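Long-range contacts in carbohydrate kinase, FGGY (Rhodospirillum rubrum, PDB 3IFR), which probably transfers a phosphate from ATP to the sugar D-xylulose, as a xylulokinase of the FGGY carbohydrate kinase family: residues M301-A312 and W376-F387; A421-A432 and V462-P472. All blocks are in the same frame, centred on the assembly; numbering follows the deposited sequence.

Both contacts belong to the C-terminal half of the kinase, which, like the N-terminal half, is of the actin-like ATPase class. They follow in series: contact 1 is complete by Phe387, before contact 2 opens at Ala421, and their centres lie 18 Å apart. One mixed sheet underlies both. Contact 1 begins at the end of its edge strand 298-301, while contact 2 adds strand 463-468 at the other edge. Helix 414-424 joins them: Trp416 packs on Leu308 and Val383 of contact 1, and Val423, in the first segment of contact 2, touches Ala384 and Leu385. The helical layer and the far rim of the sheet are thus tied into one body.

Contact 1 (M301-A312 and W376-F387); sequences MAATGSALNWLA and WRALLEAVALAF
Leu308 O takes the helical bond from Ala312 N at 2.7 Å and is also approached by the indole of Trp376, whose CZ3 lies 3.4 Å from Leu308 O with the oxygen at the ring edge and in its plane. Trp376 reaches this spot because chi1 of -171° sets CG anti to N, swinging the ring across to helix 305-315. Its NE1 bonds to Asp328 of helix 322-332, which limits turning of the indole, and Leu380 CD2 lies over one face, offset toward the rim. Leu311 slides past the indole in the opposite direction, bringing CD2 to 3.7 Å from Trp376 CE3.

Helix segments 305-312 and 376-387 run antiparallel, at 171°, and Leu308 is the knob between them, set in a hole made by Trp376, Leu379, Leu380 and Val383. Its branches divide the work. CD2 of Leu308 presses on CD2 of Leu380 at 3.5 Å, tight for two methyls, while Leu308 CD1 meets Leu379 CD2 at 3.9 Å. Trp416 of helix 414-424 adds a further neighbour to Leu308.

At the other end Met301, a selenomethionine closing strand 298-301, makes a Met-aromatic contact. Its bent chain puts Met301 SE over the centre of the Phe387 ring, 4.2 Å from the ring centroid and 7° off the normal. Met301 SE also rests 3.8 Å from Ala386 CB.

No hydrogen bond crosses between the segments, so in this buried part of the C-terminal domain the strand end and its following helix are held to helix 372-397 by shape, apolar contact and aromatic edges and faces.

Contact 2 (A421-A432 and V462-P472); sequences ADVLQRPVQLLA and VRTGEKITPDP
Backbone hydrogen bonds join Val428 to Ile468 in both directions, with Ile468 N 2.9 Å from Val428 O, and Ala432 and Arg463 form a second such pair. Between them Leu430 N reaches Glu466 O while Gly465 N reaches Leu430 O, and the register slips by one residue: a beta bulge.

Side-chain bonds reinforce this irregular spot. Gln429 has CG anti to N (chi1 173°) and bends at chi2, folding its amide back over the bulge, where Gln429 NE2 donates to Leu430 O at 2.9 Å and to Gly465 O at 2.8 Å. The second bond arrives from above the Gly465 carbonyl plane, and Leu430 O is gripped by two donors. A water donates to Gln429 OE1. With an alanine in place of Gln429, Gly465 O is likely to lose its side-chain donor and Leu430 O one of its two, leaving the bulge less firmly fixed. Beyond the paired strands, Asp471 N donates to Asp422 OD1 at 2.6 Å with an N-H...O angle of 175°, pinning the chain after strand 463-468 to the end of helix 414-424.

In the fold, strand 463-468 is one of the two edge strands of the mixed sheet of the C-terminal domain, and strand 428-432 has 403-407 as its other neighbour.

Apolar packing is spread along the pair. Leu430 CD1 meets Ile468 CD1 at 3.9 Å, and Ile468 CG2 turns to Ala421 CB at the same distance. The extended chain of Lys467 lays CE 3.6 Å from Pro427 CB. Pro470 CG lies 4.2 Å from Ala421 CB, while the proline ring also lies against the Arg426 backbone in the turn after the helix.

Contact 1 (M301-A312 and W376-F387)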
loop_
_atom_site.group_PDB
_atom_site.type_symbol
_atom_site.label_atom_id
_atom_site.label_comp_id
_atom_site.label_asym_id
_atom_site.label_seq_id
_atom_site.Cartn_x
_atom_site.Cartn_y
_atom_site.Cartn_z
HETATM N N MSE A 301 6.494 -3.423 -6.418
HETATM C CA MSE A 301 7.833 -3.616 -6.932
HETATM C C MSE A 301 8.835 -2.684 -6.291
HETATM O O MSE A 301 8.658 -1.460 -6.250
HETATM C CB MSE A 301 7.897 -3.469 -8.422
HETATM C CG MSE A 301 7.291 -4.609 -9.170
HETATM SE SE MSE A 301 6.551 -3.706 -10.733
HETATM C CE MSE A 301 8.075 -2.345 -10.885
ATOM N N ALA A 302 9.913 -3.280 -5.826
ATOM C CA ALA A 302 10.856 -2.560 -5.014
ATOM C C ALA A 302 11.434 -1.323 -5.731
ATOM O O ALA A 302 11.514 -0.244 -5.139
ATOM C CB ALA A 302 11.929 -3.479 -4.576
ATOM N N ALA A 303 11.829 -1.440 -6.990
ATOM C CA ALA A 303 12.504 -0.294 -7.593
ATOM C C ALA A 303 11.686 0.260 -8.732
ATOM O O ALA A 303 11.610 -0.366 -9.782
ATOM C CB ALA A 303 13.897 -0.674 -8.076
ATOM N N THR A 304 11.080 1.431 -8.530
ATOM C CA THR A 304 10.238 2.070 -9.540
ATOM C C THR A 304 10.642 3.526 -9.772
ATOM O O THR A 304 11.501 3.814 -10.617
ATOM C CB THR A 304 8.759 1.965 -9.166
ATOM O OG1 THR A 304 8.292 0.666 -9.511
ATOM C CG2 THR A 304 7.941 2.959 -9.912
ATOM N N GLY A 305 10.028 4.456 -9.060
ATOM C CA GLY A 305 10.485 5.830 -9.177
ATOM C C GLY A 305 11.895 5.942 -8.604
ATOM O O GLY A 305 12.683 6.764 -9.042
ATOM N N SER A 306 12.200 5.112 -7.607
ATOM C CA SER A 306 13.539 5.050 -7.017
ATOM C C SER A 306 14.592 4.676 -8.079
ATOM O O SER A 306 15.681 5.253 -8.139
ATOM C CB SER A 306 13.557 4.019 -5.890
ATOM O OG SER A 306 13.561 2.718 -6.447
ATOM N N ALA A 307 14.262 3.722 -8.937
ATOM C CA ALA A 307 15.210 3.299 -9.964
ATOM C C ALA A 307 15.445 4.382 -11.017
ATOM O O ALA A 307 16.523 4.473 -11.606
ATOM C CB ALA A 307 14.753 2.008 -10.602
ATOM N N LEU A 308 14.431 5.205 -11.253
ATOM C CA LEU A 308 14.561 6.318 -12.180
ATOM C C LEU A 308 15.386 7.445 -11.555
ATOM O O LEU A 308 16.161 8.106 -12.241
ATOM C CB LEU A 308 13.186 6.846 -12.607
ATOM C CG LEU A 308 12.513 6.143 -13.784
ATOM C CD1 LEU A 308 11.945 4.792 -13.357
ATOM C CD2 LEU A 308 11.429 7.027 -14.357
ATOM N N ASN A 309 15.201 7.677 -10.265
ATOM C CA ASN A 309 15.944 8.715 -9.597
ATOM C C ASN A 309 17.447 8.374 -9.632
ATOM O O ASN A 309 18.284 9.207 -9.967
ATOM C CB ASN A 309 15.438 8.894 -8.163
ATOM C CG ASN A 309 14.062 9.536 -8.106
ATOM O OD1 ASN A 309 13.769 10.477 -8.852
ATOM N ND2 ASN A 309 13.197 9.021 -7.234
ATOM N N TRP A 310 17.767 7.132 -9.271
ATOM C CA TRP A 310 19.105 6.600 -9.433
ATOM C C TRP A 310 19.609 6.949 -10.833
ATOM O O TRP A 310 20.579 7.677 -10.996
ATOM C CB TRP A 310 19.077 5.084 -9.220
ATOM C CG TRP A 310 20.375 4.409 -9.428
ATOM C CD1 TRP A 310 21.459 4.504 -8.640
ATOM C CD2 TRP A 310 20.717 3.504 -10.480
ATOM N NE1 TRP A 310 22.475 3.723 -9.129
ATOM C CE2 TRP A 310 22.048 3.101 -10.266
ATOM C CE3 TRP A 310 20.025 2.983 -11.580
ATOM C CZ2 TRP A 310 22.718 2.210 -11.117
ATOM C CZ3 TRP A 310 20.695 2.096 -12.427
ATOM C CH2 TRP A 310 22.030 1.717 -12.185
ATOM N N LEU A 311 18.935 6.457 -11.857
ATOM C CA LEU A 311 19.489 6.566 -13.197
ATOM C C LEU A 311 19.524 8.001 -13.703
ATOM O O LEU A 311 20.430 8.358 -14.459
ATOM C CB LEU A 311 18.763 5.656 -14.184
ATOM C CG LEU A 311 19.375 5.671 -15.598
ATOM C CD1 LEU A 311 20.788 5.049 -15.632
ATOM C CD2 LEU A 311 18.432 5.034 -16.598
ATOM N N ALA A 312 18.541 8.815 -13.312
ATOM C CA ALA A 312 18.529 10.220 -13.703
ATOM C C ALA A 312 19.779 10.938 -13.178
ATOM O O ALA A 312 20.334 11.822 -13.848
ATOM C CB ALA A 312 17.263 10.919 -13.221
ATOM N N TRP A 376 17.704 5.608 -20.643
ATOM C CA TRP A 376 16.511 6.062 -19.952
ATOM C C TRP A 376 15.267 5.288 -20.424
ATOM O O TRP A 376 14.443 4.825 -19.616
ATOM C CB TRP A 376 16.313 7.547 -20.207
ATOM C CG TRP A 376 15.245 8.162 -19.373
ATOM C CD1 TRP A 376 14.081 8.683 -19.816
ATOM C CD2 TRP A 376 15.249 8.330 -17.946
ATOM N NE1 TRP A 376 13.353 9.183 -18.765
ATOM C CE2 TRP A 376 14.049 8.976 -17.602
ATOM C CE3 TRP A 376 16.145 7.986 -16.924
ATOM C CZ2 TRP A 376 13.707 9.275 -16.277
ATOM C CZ3 TRP A 376 15.813 8.292 -15.613
ATOM C CH2 TRP A 376 14.610 8.940 -15.301
ATOM N N ARG A 377 15.160 5.141 -21.734
ATOM C CA ARG A 377 14.013 4.475 -22.320
ATOM C C ARG A 377 13.923 3.029 -21.891
ATOM O O ARG A 377 12.871 2.551 -21.473
ATOM C CB ARG A 377 14.064 4.545 -23.841
ATOM C CG ARG A 377 12.908 3.777 -24.468
ATOM C CD ARG A 377 12.496 4.375 -25.772
ATOM N NE ARG A 377 11.177 3.888 -26.124
ATOM C CZ ARG A 377 10.137 4.663 -26.420
ATOM N NH1 ARG A 377 10.254 5.992 -26.416
ATOM N NH2 ARG A 377 8.982 4.092 -26.724
ATOM N N ALA A 378 15.061 2.347 -21.972
ATOM C CA ALA A 378 15.132 0.947 -21.632
ATOM C C ALA A 378 14.653 0.781 -20.205
ATOM O O ALA A 378 13.941 -0.163 -19.906
ATOM C CB ALA A 378 16.550 0.440 -21.771
ATOM N N LEU A 379 15.036 1.697 -19.323
ATOM C CA LEU A 379 14.590 1.594 -17.929
ATOM C C LEU A 379 13.096 1.837 -17.857
ATOM O O LEU A 379 12.388 1.119 -17.139
ATOM C CB LEU A 379 15.308 2.565 -16.980
ATOM C CG LEU A 379 14.728 2.406 -15.558
ATOM C CD1 LEU A 379 14.751 0.942 -15.136
ATOM C CD2 LEU A 379 15.368 3.294 -14.460
ATOM N N LEU A 380 12.625 2.857 -18.584
ATOM C CA LEU A 380 11.204 3.158 -18.603
ATOM C C LEU A 380 10.409 1.922 -19.042
ATOM O O LEU A 380 9.404 1.558 -18.428
ATOM C CB LEU A 380 10.895 4.316 -19.538
ATOM C CG LEU A 380 11.322 5.694 -19.052
ATOM C CD1 LEU A 380 10.626 6.813 -19.827
ATOM C CD2 LEU A 380 11.067 5.809 -17.587
ATOM N N GLU A 381 10.900 1.274 -20.091
ATOM C CA GLU A 381 10.217 0.161 -20.691
ATOM C C GLU A 381 10.289 -1.041 -19.774
ATOM O O GLU A 381 9.292 -1.769 -19.606
ATOM C CB GLU A 381 10.846 -0.149 -22.033
ATOM C CG GLU A 381 10.567 0.932 -23.070
ATOM C CD GLU A 381 11.195 0.649 -24.401
ATOM O OE1 GLU A 381 12.131 -0.198 -24.427
ATOM O OE2 GLU A 381 10.742 1.243 -25.424
ATOM N N ALA A 382 11.459 -1.260 -19.169
ATOM C CA ALA A 382 11.597 -2.353 -18.209
ATOM C C ALA A 382 10.580 -2.217 -17.046
ATOM O O ALA A 382 9.925 -3.187 -16.661
ATOM C CB ALA A 382 13.055 -2.491 -17.698
ATOM N N VAL A 383 10.433 -1.027 -16.489
ATOM C CA VAL A 383 9.495 -0.890 -15.384
ATOM C C VAL A 383 8.108 -1.250 -15.859
ATOM O O VAL A 383 7.402 -1.994 -15.179
ATOM C CB VAL A 383 9.536 0.512 -14.731
ATOM C CG1 VAL A 383 8.275 0.800 -13.911
ATOM C CG2 VAL A 383 10.751 0.608 -13.881
ATOM N N ALA A 384 7.728 -0.743 -17.032
ATOM C CA ALA A 384 6.431 -1.082 -17.655
ATOM C C ALA A 384 6.272 -2.577 -17.758
ATOM O O ALA A 384 5.240 -3.139 -17.398
ATOM C CB ALA A 384 6.334 -0.494 -19.041
ATOM N N LEU A 385 7.310 -3.209 -18.276
ATOM C CA LEU A 385 7.324 -4.641 -18.479
ATOM C C LEU A 385 7.106 -5.445 -17.214
ATOM O O LEU A 385 6.443 -6.496 -17.241
ATOM C CB LEU A 385 8.662 -5.037 -19.066
ATOM C CG LEU A 385 8.719 -5.463 -20.521
ATOM C CD1 LEU A 385 7.457 -5.118 -21.294
ATOM C CD2 LEU A 385 9.972 -4.819 -21.087
ATOM N N ALA A 386 7.676 -4.975 -16.116
ATOM C CA ALA A 386 7.474 -5.632 -14.825
ATOM C C ALA A 386 6.029 -5.464 -14.396
ATOM O O ALA A 386 5.456 -6.360 -13.772
ATOM C CB ALA A 386 8.392 -5.081 -13.754
ATOM N N PHE A 387 5.459 -4.302 -14.695
ATOM C CA PHE A 387 4.049 -4.088 -14.422
ATOM C C PHE A 387 3.205 -5.061 -15.247
ATOM O O PHE A 387 2.265 -5.652 -14.756
ATOM C CB PHE A 387 3.648 -2.627 -14.696
ATOM C CG PHE A 387 3.697 -1.761 -13.481
ATOM C CD1 PHE A 387 2.926 -2.063 -12.385
ATOM C CD2 PHE A 387 4.535 -0.645 -13.424
ATOM C CE1 PHE A 387 2.956 -1.276 -11.258
ATOM C CE2 PHE A 387 4.563 0.153 -12.293
ATOM C CZ PHE A 387 3.763 -0.170 -11.209
#

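Contact 2 (A421-A432 and V462-P472)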
loop_
_atom_site.group_PDB
_atom_site.type_symbol
_atom_site.label_atom_id
_atom_site.label_comp_id
_atom_site.label_asym_id
_atom_site.label_seq_id
_atom_site.Cartn_x
_atom_site.Cartn_y
_atom_site.Cartn_z
ATOM N N ALA A 421 1.037 2.199 -21.666
ATOM C CA ALA A 421 -0.129 1.793 -22.400
ATOM C C ALA A 421 0.235 0.930 -23.594
ATOM O O ALA A 421 -0.438 -0.080 -23.846
ATOM C CB ALA A 421 -0.929 2.990 -22.835
ATOM N N ASP A 422 1.277 1.331 -24.331
ATOM C CA ASP A 422 1.706 0.562 -25.511
ATOM C C ASP A 422 2.210 -0.839 -25.142
ATOM O O ASP A 422 2.217 -1.767 -25.982
ATOM C CB ASP A 422 2.808 1.268 -26.304
ATOM C CG ASP A 422 2.308 2.479 -27.081
ATOM O OD1 ASP A 422 1.090 2.567 -27.331
ATOM O OD2 ASP A 422 3.158 3.342 -27.432
ATOM N N VAL A 423 2.622 -0.993 -23.893
ATOM C CA VAL A 423 3.176 -2.285 -23.451
ATOM C C VAL A 423 2.037 -3.172 -22.944
ATOM O O VAL A 423 1.992 -4.398 -23.142
ATOM C CB VAL A 423 4.198 -2.083 -22.324
ATOM C CG1 VAL A 423 4.257 -3.308 -21.438
ATOM C CG2 VAL A 423 5.565 -1.694 -22.909
ATOM N N LEU A 424 1.113 -2.504 -22.278
ATOM C CA LEU A 424 0.005 -3.172 -21.690
ATOM C C LEU A 424 -0.998 -3.437 -22.808
ATOM O O LEU A 424 -1.663 -4.458 -22.823
ATOM C CB LEU A 424 -0.604 -2.248 -20.646
ATOM C CG LEU A 424 -1.603 -2.902 -19.722
ATOM C CD1 LEU A 424 -0.838 -3.774 -18.757
ATOM C CD2 LEU A 424 -2.401 -1.793 -19.005
ATOM N N GLN A 425 -1.138 -2.494 -23.730
ATOM C CA GLN A 425 -2.059 -2.711 -24.840
ATOM C C GLN A 425 -3.473 -2.710 -24.243
ATOM O O GLN A 425 -4.355 -3.495 -24.626
ATOM C CB GLN A 425 -1.689 -4.046 -25.482
ATOM C CG GLN A 425 -1.359 -4.111 -26.998
ATOM C CD GLN A 425 -1.160 -2.802 -27.746
ATOM O OE1 GLN A 425 -0.131 -2.145 -27.653
ATOM N NE2 GLN A 425 -2.119 -2.482 -28.579
ATOM N N ARG A 426 -3.675 -1.817 -23.279
ATOM C CA ARG A 426 -5.013 -1.451 -22.832
ATOM C C ARG A 426 -5.021 0.007 -22.465
ATOM O O ARG A 426 -3.987 0.564 -22.152
ATOM C CB ARG A 426 -5.462 -2.309 -21.663
ATOM C CG ARG A 426 -6.180 -3.562 -22.131
ATOM C CD ARG A 426 -5.834 -4.719 -21.236
ATOM N NE ARG A 426 -6.429 -6.007 -21.634
ATOM C CZ ARG A 426 -6.624 -6.402 -22.890
ATOM N NH1 ARG A 426 -6.294 -5.619 -23.911
ATOM N NH2 ARG A 426 -7.147 -7.595 -23.123
ATOM N N PRO A 427 -6.190 0.658 -22.555
ATOM C CA PRO A 427 -6.214 2.076 -22.196
ATOM C C PRO A 427 -5.824 2.281 -20.738
ATOM O O PRO A 427 -6.184 1.440 -19.911
ATOM C CB PRO A 427 -7.690 2.458 -22.434
ATOM C CG PRO A 427 -8.172 1.467 -23.476
ATOM C CD PRO A 427 -7.496 0.190 -23.048
ATOM N N VAL A 428 -5.078 3.342 -20.426
ATOM C CA VAL A 428 -4.691 3.578 -19.047
ATOM C C VAL A 428 -5.284 4.911 -18.585
ATOM O O VAL A 428 -4.989 5.943 -19.174
ATOM C CB VAL A 428 -3.142 3.612 -18.859
ATOM C CG1 VAL A 428 -2.810 3.968 -17.446
ATOM C CG2 VAL A 428 -2.447 2.289 -19.275
ATOM N N GLN A 429 -6.112 4.909 -17.548
ATOM C CA GLN A 429 -6.678 6.172 -17.047
ATOM C C GLN A 429 -5.762 6.806 -16.001
ATOM O O GLN A 429 -5.629 6.271 -14.900
ATOM C CB GLN A 429 -8.051 5.935 -16.422
ATOM C CG GLN A 429 -8.642 7.188 -15.704
ATOM C CD GLN A 429 -9.074 8.270 -16.692
ATOM O OE1 GLN A 429 -10.129 8.154 -17.327
ATOM N NE2 GLN A 429 -8.245 9.315 -16.840
ATOM N N LEU A 430 -5.121 7.921 -16.346
ATOM C CA LEU A 430 -4.252 8.639 -15.416
ATOM C C LEU A 430 -5.116 9.443 -14.435
ATOM O O LEU A 430 -6.212 9.897 -14.788
ATOM C CB LEU A 430 -3.312 9.598 -16.149
ATOM C CG LEU A 430 -2.297 9.047 -17.142
ATOM C CD1 LEU A 430 -1.307 10.185 -17.577
ATOM C CD2 LEU A 430 -1.552 7.817 -16.530
ATOM N N LEU A 431 -4.627 9.591 -13.209
ATOM C CA LEU A 431 -5.309 10.382 -12.194
ATOM C C LEU A 431 -4.302 10.881 -11.162
ATOM O O LEU A 431 -3.193 10.354 -11.025
ATOM C CB LEU A 431 -6.382 9.557 -11.499
ATOM C CG LEU A 431 -5.776 8.419 -10.686
ATOM C CD1 LEU A 431 -5.968 8.680 -9.205
ATOM C CD2 LEU A 431 -6.419 7.090 -11.065
ATOM N N ALA A 432 -4.678 11.928 -10.456
ATOM C CA ALA A 432 -3.845 12.402 -9.359
ATOM C C ALA A 432 -4.616 12.226 -8.066
ATOM O O ALA A 432 -5.807 12.545 -7.983
ATOM C CB ALA A 432 -3.470 13.860 -9.564
ATOM N N VAL A 462 -11.147 12.952 -6.585
ATOM C CA VAL A 462 -9.825 12.958 -7.147
ATOM C C VAL A 462 -9.749 13.575 -8.524
ATOM O O VAL A 462 -10.723 13.781 -9.186
ATOM C CB VAL A 462 -9.145 11.607 -7.103
ATOM C CG1 VAL A 462 -9.247 11.027 -5.764
ATOM C CG2 VAL A 462 -9.708 10.730 -8.111
ATOM N N ARG A 463 -8.532 13.861 -8.905
ATOM C CA ARG A 463 -8.173 14.573 -10.098
ATOM C C ARG A 463 -7.939 13.579 -11.222
ATOM O O ARG A 463 -6.819 13.321 -11.584
ATOM C CB ARG A 463 -6.892 15.301 -9.751
ATOM C CG ARG A 463 -6.425 16.424 -10.598
ATOM C CD ARG A 463 -5.432 17.280 -9.785
ATOM N NE ARG A 463 -6.087 17.843 -8.615
ATOM C CZ ARG A 463 -6.568 19.086 -8.540
ATOM N NH1 ARG A 463 -6.427 19.921 -9.550
ATOM N NH2 ARG A 463 -7.170 19.509 -7.443
ATOM N N THR A 464 -9.009 13.030 -11.760
ATOM C CA THR A 464 -8.947 12.156 -12.898
ATOM C C THR A 464 -8.471 12.922 -14.113
ATOM O O THR A 464 -8.853 14.028 -14.352
ATOM C CB THR A 464 -10.286 11.568 -13.162
ATOM O OG1 THR A 464 -10.186 10.587 -14.193
ATOM C CG2 THR A 464 -11.166 12.612 -13.607
ATOM N N GLY A 465 -7.586 12.345 -14.875
ATOM C CA GLY A 465 -6.988 13.083 -15.953
ATOM C C GLY A 465 -7.057 12.440 -17.292
ATOM O O GLY A 465 -8.066 11.988 -17.685
ATOM N N GLU A 466 -5.966 12.446 -18.003
ATOM C CA GLU A 466 -5.976 11.953 -19.356
ATOM C C GLU A 466 -6.057 10.433 -19.416
ATOM O O GLU A 466 -5.310 9.734 -18.718
ATOM C CB GLU A 466 -4.755 12.455 -20.108
ATOM C CG GLU A 466 -4.631 11.901 -21.510
ATOM C CD GLU A 466 -3.403 12.448 -22.263
ATOM O OE1 GLU A 466 -2.591 13.179 -21.676
ATOM O OE2 GLU A 466 -3.206 12.093 -23.434
ATOM N N LYS A 467 -6.932 9.929 -20.279
ATOM C CA LYS A 467 -6.994 8.514 -20.565
ATOM C C LYS A 467 -6.182 8.230 -21.804
ATOM O O LYS A 467 -6.482 8.725 -22.857
ATOM C CB LYS A 467 -8.448 8.050 -20.745
ATOM C CG LYS A 467 -8.614 6.583 -21.061
ATOM C CD LYS A 467 -10.055 6.116 -20.831
ATOM C CE LYS A 467 -10.242 4.713 -21.266
ATOM N NZ LYS A 467 -11.520 4.107 -20.795
ATOM N N ILE A 468 -5.153 7.408 -21.682
ATOM C CA ILE A 468 -4.228 7.279 -22.793
ATOM C C ILE A 468 -4.528 6.017 -23.560
ATOM O O ILE A 468 -4.651 4.998 -22.942
ATOM C CB ILE A 468 -2.761 7.218 -22.278
ATOM C CG1 ILE A 468 -2.343 8.571 -21.703
ATOM C CG2 ILE A 468 -1.831 6.783 -23.394
ATOM C CD1 ILE A 468 -0.955 8.562 -21.150
ATOM N N THR A 469 -4.688 6.063 -24.885
ATOM C CA THR A 469 -4.890 4.800 -25.626
ATOM C C THR A 469 -3.587 4.237 -26.226
ATOM O O THR A 469 -2.721 4.963 -26.701
ATOM C CB THR A 469 -5.944 4.878 -26.768
ATOM O OG1 THR A 469 -5.539 5.871 -27.723
ATOM C CG2 THR A 469 -7.315 5.167 -26.255
ATOM N N PRO A 470 -3.460 2.927 -26.205
ATOM C CA PRO A 470 -2.240 2.347 -26.755
ATOM C C PRO A 470 -2.198 2.531 -28.285
ATOM O O PRO A 470 -3.208 2.765 -28.941
ATOM C CB PRO A 470 -2.378 0.865 -26.415
ATOM C CG PRO A 470 -3.494 0.798 -25.337
ATOM C CD PRO A 470 -4.379 1.932 -25.638
ATOM N N ASP A 471 -1.022 2.432 -28.855
ATOM C CA ASP A 471 -0.936 2.296 -30.278
ATOM C C ASP A 471 -0.758 0.819 -30.637
ATOM O O ASP A 471 0.262 0.198 -30.302
ATOM C CB ASP A 471 0.208 3.145 -30.812
ATOM C CG ASP A 471 0.561 2.798 -32.226
ATOM O OD1 ASP A 471 0.024 1.789 -32.779
ATOM O OD2 ASP A 471 1.388 3.558 -32.778
ATOM N N PRO A 472 -1.764 0.240 -31.316
ATOM C CA PRO A 472 -1.783 -1.204 -31.508
ATOM C C PRO A 472 -0.627 -1.662 -32.350
ATOM O O PRO A 472 -0.282 -2.821 -32.267
ATOM C CB PRO A 472 -3.112 -1.427 -32.247
ATOM C CG PRO A 472 -3.953 -0.273 -31.786
ATOM C CD PRO A 472 -2.973 0.860 -31.876
HETATM O O HOH W 1 -10.903 10.496 -19.075
#